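Side-chain contacts in glutaconate CoA-transferase subunit A (Acidaminococcus fermentans, PDB 1POI), which catalyses the transfer of coenzyme A from acetyl-CoA to (R)-2-hydroxyglutarate and related acids such as glutaconate, a step in glutamate degradation: residues K12-H15 with S16-I20; K141-D144 with K145-D148; E98-S101 with Q102-Y106. All coordinates share one frame; numbering follows the deposited sequence.

The three contacts are local turns and caps of one family region. Contacts 1 and 2 meet directly: K145 NZ lies 3.5 Å from G17 O, a weak hydrogen bond, and 3.8 Å from D18 CA. D173 is common to both, taking a salt bridge from K145 NZ and a hydrogen bond from H19 N. Contacts 2 and 3 stay about 6 Å apart at their nearest atoms, yet R140 bridges them by bonding P147 O and E98 OE2. Contacts 1 and 3 have centres about 22 Å apart but reach the same parallel sheet. A bound copper ion lies about 4 Å from the H15 side chain and about 11 Å from that of K145.

Contact 1. Residues K12-H15 with S16-I20; sequences KYVH and SGDHI
H15 and D18 hold each other across the tight turn that takes the chain out of helix 6-13 and into strand 19-22, by two bonds running in opposite senses. D18 OD2 accepts from H15 N at 2.7 Å, bent at N-H...O 136°; the donor meets this oxygen on its anti side, tilted somewhat out of the carboxylate plane. In return D18 N donates to H15 O at 3.2 Å, approaching from above the carbonyl plane and not on a lone pair. This second bond spans four residues and closes a beta turn with S16 and G17 at its corners. G17 has a positive phi of 92°, where a side chain would be jammed against the carbonyl oxygen of S16.

H15 has CG anti to its own carbonyl carbon (chi1 -48°), which sets the imidazole beside the backbone N that D18 grips. The ring and carboxylate planes are 60° apart, so they do not stack; CD2, a carbon, is the ring atom nearest D18 OD2, at 3.7 Å. A bound copper ion lies about 4 Å from the H15 side chain at its nearest atom. On the apolar side V14 CG1, the methyl anti to the backbone N, comes 4.4 Å from I20 CG2, a loose touch. S16 OG turns to another partner, the backbone N of T44.

V14 is the first residue to leave helical geometry, and its side chain packs on I208 of strand 206-211, while D18 and I20 pair through their backbones with T47 of strand 46-49, the neighbour of strand 19-22 in the parallel sheet.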
ATOM      1  N   LYS A  12      32.452 -17.609   9.328  1.00 25.52           N
ATOM      2  CA  LYS A  12      31.934 -18.075  10.600  1.00 23.16           C
ATOM      3  C   LYS A  12      30.917 -19.205  10.488  1.00 20.67           C
ATOM      4  O   LYS A  12      31.099 -20.254  11.100  1.00 25.01           O
ATOM      5  CB  LYS A  12      31.341 -16.901  11.373  1.00 23.85           C
ATOM      6  CG  LYS A  12      30.837 -17.257  12.741  1.00 29.80           C
ATOM      7  CD  LYS A  12      30.547 -15.993  13.546  1.00 36.09           C
ATOM      8  CE  LYS A  12      30.079 -16.310  14.974  1.00 39.32           C
ATOM      9  NZ  LYS A  12      29.946 -15.068  15.807  1.00 42.22           N
ATOM     10  N   TYR A  13      29.884 -19.040   9.668  1.00 18.13           N
ATOM     11  CA  TYR A  13      28.844 -20.069   9.557  1.00 12.28           C
ATOM     12  C   TYR A  13      28.981 -21.120   8.467  1.00 11.44           C
ATOM     13  O   TYR A  13      28.157 -22.036   8.419  1.00 12.74           O
ATOM     14  CB  TYR A  13      27.462 -19.422   9.470  1.00  8.07           C
ATOM     15  CG  TYR A  13      27.204 -18.445  10.572  1.00  7.63           C
ATOM     16  CD1 TYR A  13      26.804 -18.884  11.834  1.00 11.56           C
ATOM     17  CD2 TYR A  13      27.435 -17.095  10.392  1.00  6.76           C
ATOM     18  CE1 TYR A  13      26.646 -17.996  12.901  1.00  9.16           C
ATOM     19  CE2 TYR A  13      27.279 -16.189  11.452  1.00  8.71           C
ATOM     20  CZ  TYR A  13      26.886 -16.654  12.700  1.00 11.84           C
ATOM     21  OH  TYR A  13      26.736 -15.780  13.758  1.00 16.46           O
ATOM     22  N   VAL A  14      29.948 -20.993   7.557  1.00  7.98           N
ATOM     23  CA  VAL A  14      30.092 -22.015   6.516  1.00  7.49           C
ATOM     24  C   VAL A  14      31.470 -22.632   6.656  1.00  9.94           C
ATOM     25  O   VAL A  14      32.449 -21.923   6.964  1.00 11.64           O
ATOM     26  CB  VAL A  14      29.869 -21.462   5.087  1.00  6.47           C
ATOM     27  CG1 VAL A  14      29.426 -22.596   4.126  1.00  2.00           C
ATOM     28  CG2 VAL A  14      28.803 -20.373   5.116  1.00  6.95           C
ATOM     29  N   HIS A  15      31.534 -23.954   6.458  1.00  8.07           N
ATOM     30  CA  HIS A  15      32.762 -24.749   6.618  1.00  6.40           C
ATOM     31  C   HIS A  15      32.751 -25.898   5.636  1.00  7.61           C
ATOM     32  O   HIS A  15      31.683 -26.418   5.295  1.00  7.50           O
ATOM     33  CB  HIS A  15      32.805 -25.401   8.021  1.00  3.63           C
ATOM     34  CG  HIS A  15      32.504 -24.460   9.145  1.00  4.96           C
ATOM     35  ND1 HIS A  15      33.404 -23.517   9.592  1.00  7.27           N
ATOM     36  CD2 HIS A  15      31.377 -24.272   9.869  1.00 10.17           C
ATOM     37  CE1 HIS A  15      32.845 -22.778  10.536  1.00  6.17           C
ATOM     38  NE2 HIS A  15      31.613 -23.215  10.722  1.00 13.70           N
ATOM     39  N   SER A  16      33.935 -26.340   5.228  1.00  7.20           N
ATOM     40  CA  SER A  16      34.026 -27.478   4.326  1.00 10.15           C
ATOM     41  C   SER A  16      33.400 -28.642   5.099  1.00 12.11           C
ATOM     42  O   SER A  16      33.372 -28.619   6.336  1.00 13.60           O
ATOM     43  CB  SER A  16      35.484 -27.788   4.003  1.00 10.37           C
ATOM     44  OG  SER A  16      36.171 -26.624   3.597  1.00 16.02           O
ATOM     45  N   GLY A  17      32.945 -29.673   4.396  1.00 13.35           N
ATOM     46  CA  GLY A  17      32.296 -30.784   5.079  1.00 12.73           C
ATOM     47  C   GLY A  17      30.781 -30.579   5.151  1.00 11.21           C
ATOM     48  O   GLY A  17      30.001 -31.501   4.866  1.00  8.74           O
ATOM     49  N   ASP A  18      30.362 -29.350   5.459  1.00  8.98           N
ATOM     50  CA  ASP A  18      28.953 -28.989   5.575  1.00  7.12           C
ATOM     51  C   ASP A  18      27.964 -29.487   4.540  1.00  9.49           C
ATOM     52  O   ASP A  18      28.273 -29.606   3.348  1.00 12.11           O
ATOM     53  CB  ASP A  18      28.819 -27.490   5.598  1.00  6.54           C
ATOM     54  CG  ASP A  18      29.107 -26.929   6.914  1.00 13.83           C
ATOM     55  OD1 ASP A  18      28.874 -27.630   7.907  1.00 23.49           O
ATOM     56  OD2 ASP A  18      29.536 -25.769   6.976  1.00 22.74           O
ATOM     57  N   HIS A  19      26.759 -29.759   5.021  1.00 11.07           N
ATOM     58  CA  HIS A  19      25.628 -30.162   4.192  1.00 14.94           C
ATOM     59  C   HIS A  19      24.930 -28.817   4.092  1.00 18.00           C
ATOM     60  O   HIS A  19      24.401 -28.332   5.108  1.00 18.16           O
ATOM     61  CB  HIS A  19      24.698 -31.112   4.951  1.00 14.21           C
ATOM     62  CG  HIS A  19      23.467 -31.500   4.187  1.00 14.73           C
ATOM     63  ND1 HIS A  19      22.462 -30.606   3.880  1.00 15.53           N
ATOM     64  CD2 HIS A  19      23.078 -32.696   3.672  1.00 13.98           C
ATOM     65  CE1 HIS A  19      21.509 -31.238   3.209  1.00 16.06           C
ATOM     66  NE2 HIS A  19      21.859 -32.506   3.071  1.00  7.25           N
ATOM     67  N   ILE A  20      24.992 -28.187   2.917  1.00 19.13           N
ATOM     68  CA  ILE A  20      24.375 -26.869   2.712  1.00 18.25           C
ATOM     69  C   ILE A  20      23.100 -26.961   1.894  1.00 17.37           C
ATOM     70  O   ILE A  20      22.780 -28.006   1.308  1.00 16.26           O
ATOM     71  CB  ILE A  20      25.296 -25.901   1.914  1.00 19.07           C
ATOM     72  CG1 ILE A  20      25.670 -26.522   0.571  1.00 18.11           C
ATOM     73  CG2 ILE A  20      26.509 -25.508   2.716  1.00 17.29           C
ATOM     74  CD1 ILE A  20      26.369 -25.563  -0.331  1.00 22.11           C
TER

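Contact 2. Residues K141-D144 with K145-D148; sequences KTLD and KVPD
The L143 and V146 side chains run alongside each other: L143 CD1 is 3.9 Å from V146 CG2, and their CB atoms are 4.0 Å apart. For V146, CG2 is the methyl set anti to its carbonyl carbon, while for L143 the same relation holds for CG (chi1 -83°), and these two choices bring the branches together. The pair rests on strand 66-71, L143 against K67 and V146 against A68.

L143 to V146 is a type II beta turn, which reverses the chain so that CA 141 to 144 and CA 145 to 148 run 168° apart. It is an open example: L143 O stands 3.8 Å from V146 N, too far for the usual closing bond. K145 occupies the third position with a positive phi of 76°, and its side chain bears the consequence. Its CB is pushed up to D144 O at 2.9 Å, a close approach that follows from that backbone angle. CG, next along, still lies over the same peptide, 3.4 Å from D144 C. The chain then turns at chi2, and CE passes 4.2 Å from D144 OD2. A further bend at chi4 swings NZ away from that carboxylate, 5.1 Å from D144 OD2, to make a salt bridge with D173 and a weak hydrogen bond with G17 O. D144 in its turn offers its backbone O to K67 NZ.

At the open end of the reversal the K141 side chain stands roughly perpendicular to that of D148. The methylene CG of K141 touches D148 OD2 at 4.0 Å, and D148 OD1 reaches towards K141 CA; the lysine bends at chi3 and carries its amine off, so the two charges do not meet.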
ATOM      1  N   LYS A 141      27.948 -45.632   2.750  1.00 15.66           N
ATOM      2  CA  LYS A 141      28.473 -46.064   4.052  1.00 15.12           C
ATOM      3  C   LYS A 141      29.801 -45.446   4.449  1.00 13.68           C
ATOM      4  O   LYS A 141      30.089 -45.282   5.635  1.00 11.99           O
ATOM      5  CB  LYS A 141      28.577 -47.592   4.117  1.00 17.04           C
ATOM      6  CG  LYS A 141      27.375 -48.251   4.756  1.00 20.17           C
ATOM      7  CD  LYS A 141      27.613 -49.723   5.052  1.00 25.58           C
ATOM      8  CE  LYS A 141      27.634 -50.545   3.769  1.00 32.10           C
ATOM      9  NZ  LYS A 141      27.774 -52.032   3.975  1.00 34.35           N
ATOM     10  N   THR A 142      30.608 -45.099   3.460  1.00 13.65           N
ATOM     11  CA  THR A 142      31.894 -44.506   3.729  1.00 14.85           C
ATOM     12  C   THR A 142      31.838 -42.987   3.690  1.00 16.76           C
ATOM     13  O   THR A 142      32.853 -42.329   3.900  1.00 17.84           O
ATOM     14  CB  THR A 142      32.904 -44.973   2.711  1.00 13.54           C
ATOM     15  OG1 THR A 142      32.568 -44.430   1.436  1.00 17.60           O
ATOM     16  CG2 THR A 142      32.871 -46.469   2.602  1.00 15.66           C
ATOM     17  N   LEU A 143      30.656 -42.432   3.448  1.00 20.12           N
ATOM     18  CA  LEU A 143      30.482 -40.977   3.350  1.00 22.43           C
ATOM     19  C   LEU A 143      29.867 -40.315   4.557  1.00 22.98           C
ATOM     20  O   LEU A 143      28.815 -40.728   5.043  1.00 24.10           O
ATOM     21  CB  LEU A 143      29.603 -40.621   2.143  1.00 22.18           C
ATOM     22  CG  LEU A 143      30.226 -40.530   0.762  1.00 21.97           C
ATOM     23  CD1 LEU A 143      29.146 -40.287  -0.275  1.00 22.34           C
ATOM     24  CD2 LEU A 143      31.228 -39.398   0.771  1.00 24.13           C
ATOM     25  N   ASP A 144      30.496 -39.236   4.992  1.00 26.88           N
ATOM     26  CA  ASP A 144      29.993 -38.454   6.116  1.00 29.74           C
ATOM     27  C   ASP A 144      28.968 -37.541   5.438  1.00 30.29           C
ATOM     28  O   ASP A 144      29.150 -37.168   4.282  1.00 33.24           O
ATOM     29  CB  ASP A 144      31.138 -37.629   6.725  1.00 32.84           C
ATOM     30  CG  ASP A 144      30.833 -37.114   8.135  1.00 37.09           C
ATOM     31  OD1 ASP A 144      30.017 -37.725   8.858  1.00 36.50           O
ATOM     32  OD2 ASP A 144      31.444 -36.093   8.536  1.00 43.20           O
ATOM     33  N   LYS A 145      27.863 -37.265   6.123  1.00 28.40           N
ATOM     34  CA  LYS A 145      26.782 -36.395   5.626  1.00 25.77           C
ATOM     35  C   LYS A 145      25.839 -36.993   4.568  1.00 25.15           C
ATOM     36  O   LYS A 145      24.965 -36.283   4.062  1.00 22.51           O
ATOM     37  CB  LYS A 145      27.311 -35.029   5.141  1.00 23.28           C
ATOM     38  CG  LYS A 145      28.222 -34.288   6.109  1.00 19.16           C
ATOM     39  CD  LYS A 145      27.460 -33.818   7.302  1.00 16.00           C
ATOM     40  CE  LYS A 145      28.359 -33.214   8.348  1.00 19.46           C
ATOM     41  NZ  LYS A 145      28.705 -31.793   8.097  1.00 22.48           N
ATOM     42  N   VAL A 146      25.986 -38.280   4.250  1.00 24.29           N
ATOM     43  CA  VAL A 146      25.097 -38.923   3.270  1.00 25.89           C
ATOM     44  C   VAL A 146      24.433 -40.182   3.850  1.00 26.30           C
ATOM     45  O   VAL A 146      25.109 -41.052   4.408  1.00 29.55           O
ATOM     46  CB  VAL A 146      25.844 -39.301   1.964  1.00 25.32           C
ATOM     47  CG1 VAL A 146      24.920 -40.045   1.005  1.00 24.20           C
ATOM     48  CG2 VAL A 146      26.377 -38.055   1.291  1.00 26.06           C
ATOM     49  N   PRO A 147      23.092 -40.266   3.776  1.00 24.36           N
ATOM     50  CA  PRO A 147      22.321 -41.404   4.282  1.00 22.62           C
ATOM     51  C   PRO A 147      22.891 -42.707   3.770  1.00 23.34           C
ATOM     52  O   PRO A 147      23.429 -42.744   2.664  1.00 25.19           O
ATOM     53  CB  PRO A 147      20.944 -41.152   3.693  1.00 21.06           C
ATOM     54  CG  PRO A 147      20.844 -39.684   3.796  1.00 21.95           C
ATOM     55  CD  PRO A 147      22.186 -39.205   3.308  1.00 23.04           C
ATOM     56  N   ASP A 148      22.781 -43.769   4.566  1.00 22.84           N
ATOM     57  CA  ASP A 148      23.290 -45.066   4.147  1.00 21.63           C
ATOM     58  C   ASP A 148      22.331 -45.651   3.160  1.00 19.39           C
ATOM     59  O   ASP A 148      22.705 -46.506   2.386  1.00 20.83           O
ATOM     60  CB  ASP A 148      23.462 -46.026   5.323  1.00 25.76           C
ATOM     61  CG  ASP A 148      24.667 -45.692   6.198  1.00 28.16           C
ATOM     62  OD1 ASP A 148      25.437 -44.741   5.910  1.00 28.47           O
ATOM     63  OD2 ASP A 148      24.836 -46.399   7.202  1.00 33.05           O
TER

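Contact 3. Residues E98-S101 with Q102-Y106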
ATOM      1  N   GLU A  98      23.362 -38.342  -6.463  1.00 13.34           N
ATOM      2  CA  GLU A  98      22.125 -39.113  -6.348  1.00 15.45           C
ATOM      3  C   GLU A  98      21.000 -38.353  -7.064  1.00 17.10           C
ATOM      4  O   GLU A  98      21.017 -37.127  -7.142  1.00 16.45           O
ATOM      5  CB  GLU A  98      21.750 -39.322  -4.872  1.00 13.40           C
ATOM      6  CG  GLU A  98      20.654 -40.344  -4.642  1.00 17.24           C
ATOM      7  CD  GLU A  98      20.894 -41.673  -5.366  1.00 20.54           C
ATOM      8  OE1 GLU A  98      20.562 -41.771  -6.558  1.00 22.13           O
ATOM      9  OE2 GLU A  98      21.399 -42.633  -4.753  1.00 21.65           O
ATOM     10  N   ASP A  99      20.044 -39.090  -7.606  1.00 18.09           N
ATOM     11  CA  ASP A  99      18.900 -38.514  -8.285  1.00 19.12           C
ATOM     12  C   ASP A  99      17.621 -38.865  -7.565  1.00 20.73           C
ATOM     13  O   ASP A  99      17.327 -40.044  -7.357  1.00 21.03           O
ATOM     14  CB  ASP A  99      18.738 -39.107  -9.684  1.00 21.31           C
ATOM     15  CG  ASP A  99      19.446 -38.324 -10.744  1.00 21.28           C
ATOM     16  OD1 ASP A  99      19.387 -37.063 -10.731  1.00 19.84           O
ATOM     17  OD2 ASP A  99      20.053 -38.997 -11.602  1.00 21.12           O
ATOM     18  N   TYR A 100      16.855 -37.842  -7.226  1.00 22.95           N
ATOM     19  CA  TYR A 100      15.531 -37.998  -6.625  1.00 24.44           C
ATOM     20  C   TYR A 100      14.648 -37.125  -7.531  1.00 22.63           C
ATOM     21  O   TYR A 100      15.148 -36.246  -8.245  1.00 20.23           O
ATOM     22  CB  TYR A 100      15.454 -37.424  -5.190  1.00 26.45           C
ATOM     23  CG  TYR A 100      16.054 -38.278  -4.082  1.00 28.21           C
ATOM     24  CD1 TYR A 100      15.475 -39.495  -3.706  1.00 27.32           C
ATOM     25  CD2 TYR A 100      17.190 -37.861  -3.400  1.00 27.34           C
ATOM     26  CE1 TYR A 100      16.018 -40.269  -2.678  1.00 24.08           C
ATOM     27  CE2 TYR A 100      17.735 -38.631  -2.377  1.00 27.68           C
ATOM     28  CZ  TYR A 100      17.148 -39.828  -2.024  1.00 26.00           C
ATOM     29  OH  TYR A 100      17.716 -40.575  -1.023  1.00 23.62           O
ATOM     30  N   SER A 101      13.350 -37.383  -7.519  1.00 22.42           N
ATOM     31  CA  SER A 101      12.395 -36.589  -8.276  1.00 17.55           C
ATOM     32  C   SER A 101      12.393 -35.246  -7.540  1.00 18.51           C
ATOM     33  O   SER A 101      12.631 -35.208  -6.336  1.00 21.55           O
ATOM     34  CB  SER A 101      11.011 -37.213  -8.155  1.00 13.72           C
ATOM     35  OG  SER A 101      10.339 -36.683  -7.024  1.00 11.56           O
ATOM     36  N   GLN A 102      12.090 -34.156  -8.237  1.00 18.97           N
ATOM     37  CA  GLN A 102      12.068 -32.829  -7.624  1.00 18.98           C
ATOM     38  C   GLN A 102      11.030 -32.694  -6.511  1.00 20.09           C
ATOM     39  O   GLN A 102      11.243 -32.002  -5.508  1.00 20.37           O
ATOM     40  CB  GLN A 102      11.802 -31.788  -8.697  1.00 21.00           C
ATOM     41  CG  GLN A 102      11.867 -30.365  -8.228  1.00 23.57           C
ATOM     42  CD  GLN A 102      11.800 -29.410  -9.393  1.00 29.12           C
ATOM     43  OE1 GLN A 102      12.737 -29.305 -10.177  1.00 33.99           O
ATOM     44  NE2 GLN A 102      10.687 -28.698  -9.510  1.00 26.58           N
ATOM     45  N   ASP A 103       9.909 -33.375  -6.690  1.00 21.03           N
ATOM     46  CA  ASP A 103       8.817 -33.343  -5.725  1.00 19.79           C
ATOM     47  C   ASP A 103       9.341 -33.807  -4.379  1.00 18.13           C
ATOM     48  O   ASP A 103       9.216 -33.102  -3.367  1.00 15.62           O
ATOM     49  CB  ASP A 103       7.704 -34.253  -6.229  1.00 18.36           C
ATOM     50  CG  ASP A 103       7.412 -34.028  -7.701  1.00 19.07           C
ATOM     51  OD1 ASP A 103       7.367 -32.842  -8.109  1.00 20.38           O
ATOM     52  OD2 ASP A 103       7.270 -35.017  -8.452  1.00 14.10           O
ATOM     53  N   VAL A 104      10.037 -34.942  -4.404  1.00 17.02           N
ATOM     54  CA  VAL A 104      10.618 -35.519  -3.200  1.00 14.88           C
ATOM     55  C   VAL A 104      11.625 -34.568  -2.559  1.00 14.84           C
ATOM     56  O   VAL A 104      11.618 -34.412  -1.348  1.00 19.14           O
ATOM     57  CB  VAL A 104      11.249 -36.885  -3.493  1.00 14.64           C
ATOM     58  CG1 VAL A 104      12.063 -37.385  -2.313  1.00 17.61           C
ATOM     59  CG2 VAL A 104      10.175 -37.870  -3.813  1.00 16.17           C
ATOM     60  N   ILE A 105      12.457 -33.904  -3.355  1.00 12.42           N
ATOM     61  CA  ILE A 105      13.427 -32.967  -2.808  1.00 11.58           C
ATOM     62  C   ILE A 105      12.762 -31.805  -2.055  1.00 11.95           C
ATOM     63  O   ILE A 105      13.172 -31.445  -0.956  1.00  8.85           O
ATOM     64  CB  ILE A 105      14.333 -32.399  -3.911  1.00 13.30           C
ATOM     65  CG1 ILE A 105      15.219 -33.504  -4.492  1.00 11.97           C
ATOM     66  CG2 ILE A 105      15.194 -31.233  -3.353  1.00 13.00           C
ATOM     67  CD1 ILE A 105      16.508 -33.711  -3.749  1.00  7.18           C
ATOM     68  N   TYR A 106      11.763 -31.176  -2.663  1.00 15.93           N
ATOM     69  CA  TYR A 106      11.094 -30.067  -1.989  1.00 12.08           C
ATOM     70  C   TYR A 106      10.356 -30.603  -0.763  1.00 11.22           C
ATOM     71  O   TYR A 106      10.272 -29.925   0.252  1.00 10.73           O
ATOM     72  CB  TYR A 106      10.208 -29.272  -2.968  1.00  7.76           C
ATOM     73  CG  TYR A 106      11.015 -28.242  -3.724  1.00  2.00           C
ATOM     74  CD1 TYR A 106      11.291 -27.013  -3.148  1.00  3.04           C
ATOM     75  CD2 TYR A 106      11.633 -28.555  -4.939  1.00  2.00           C
ATOM     76  CE1 TYR A 106      12.175 -26.126  -3.745  1.00  8.37           C
ATOM     77  CE2 TYR A 106      12.519 -27.676  -5.556  1.00  2.00           C
ATOM     78  CZ  TYR A 106      12.794 -26.466  -4.951  1.00  7.88           C
ATOM     79  OH  TYR A 106      13.728 -25.603  -5.499  1.00  9.68           O
TER
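An N-cap opens helix 102-114, where S101 side chain and carbonyl both receive amide N-H groups of the first turn, immediately after strand 96-99, outermost in this chain's parallel sheet, in this Rossmann-like fold. S101 OG accepts from V104 N at 3.2 Å in a nearly straight bond (172°). The torsion explains it: with chi1 at 89°, OG lies between its own backbone N and carbonyl carbon, turned to meet V104 N. S101 O takes I105 N at 3.3 Å, lying in the carbonyl plane, the first regular i to i+4 bond of the helix. V104 CG2 closes over the cap at 3.4 Å from OG. An alanine here removes OG, and V104 N would probably lose its side-chain acceptor.

Y100 ties the strand end to the helix through carbon contacts, its CB meeting I105 CG1 at 4.0 Å, while its ring carbon CD1 approaches V104 CG1 obliquely. At the far end of the side chain, Y100 OH is hydrogen-bonded to K150 O, and the ring takes a cation-pi contact from K150. Another protein chain reaches this place too, its basic side chain forming a salt bridge with D99 OD2. One step earlier, E98 OE1, which also has a salt bridge with K150 NZ and a hydrogen bond from G134 N, accepts by its anti lone pair from D99 N at 2.9 Å.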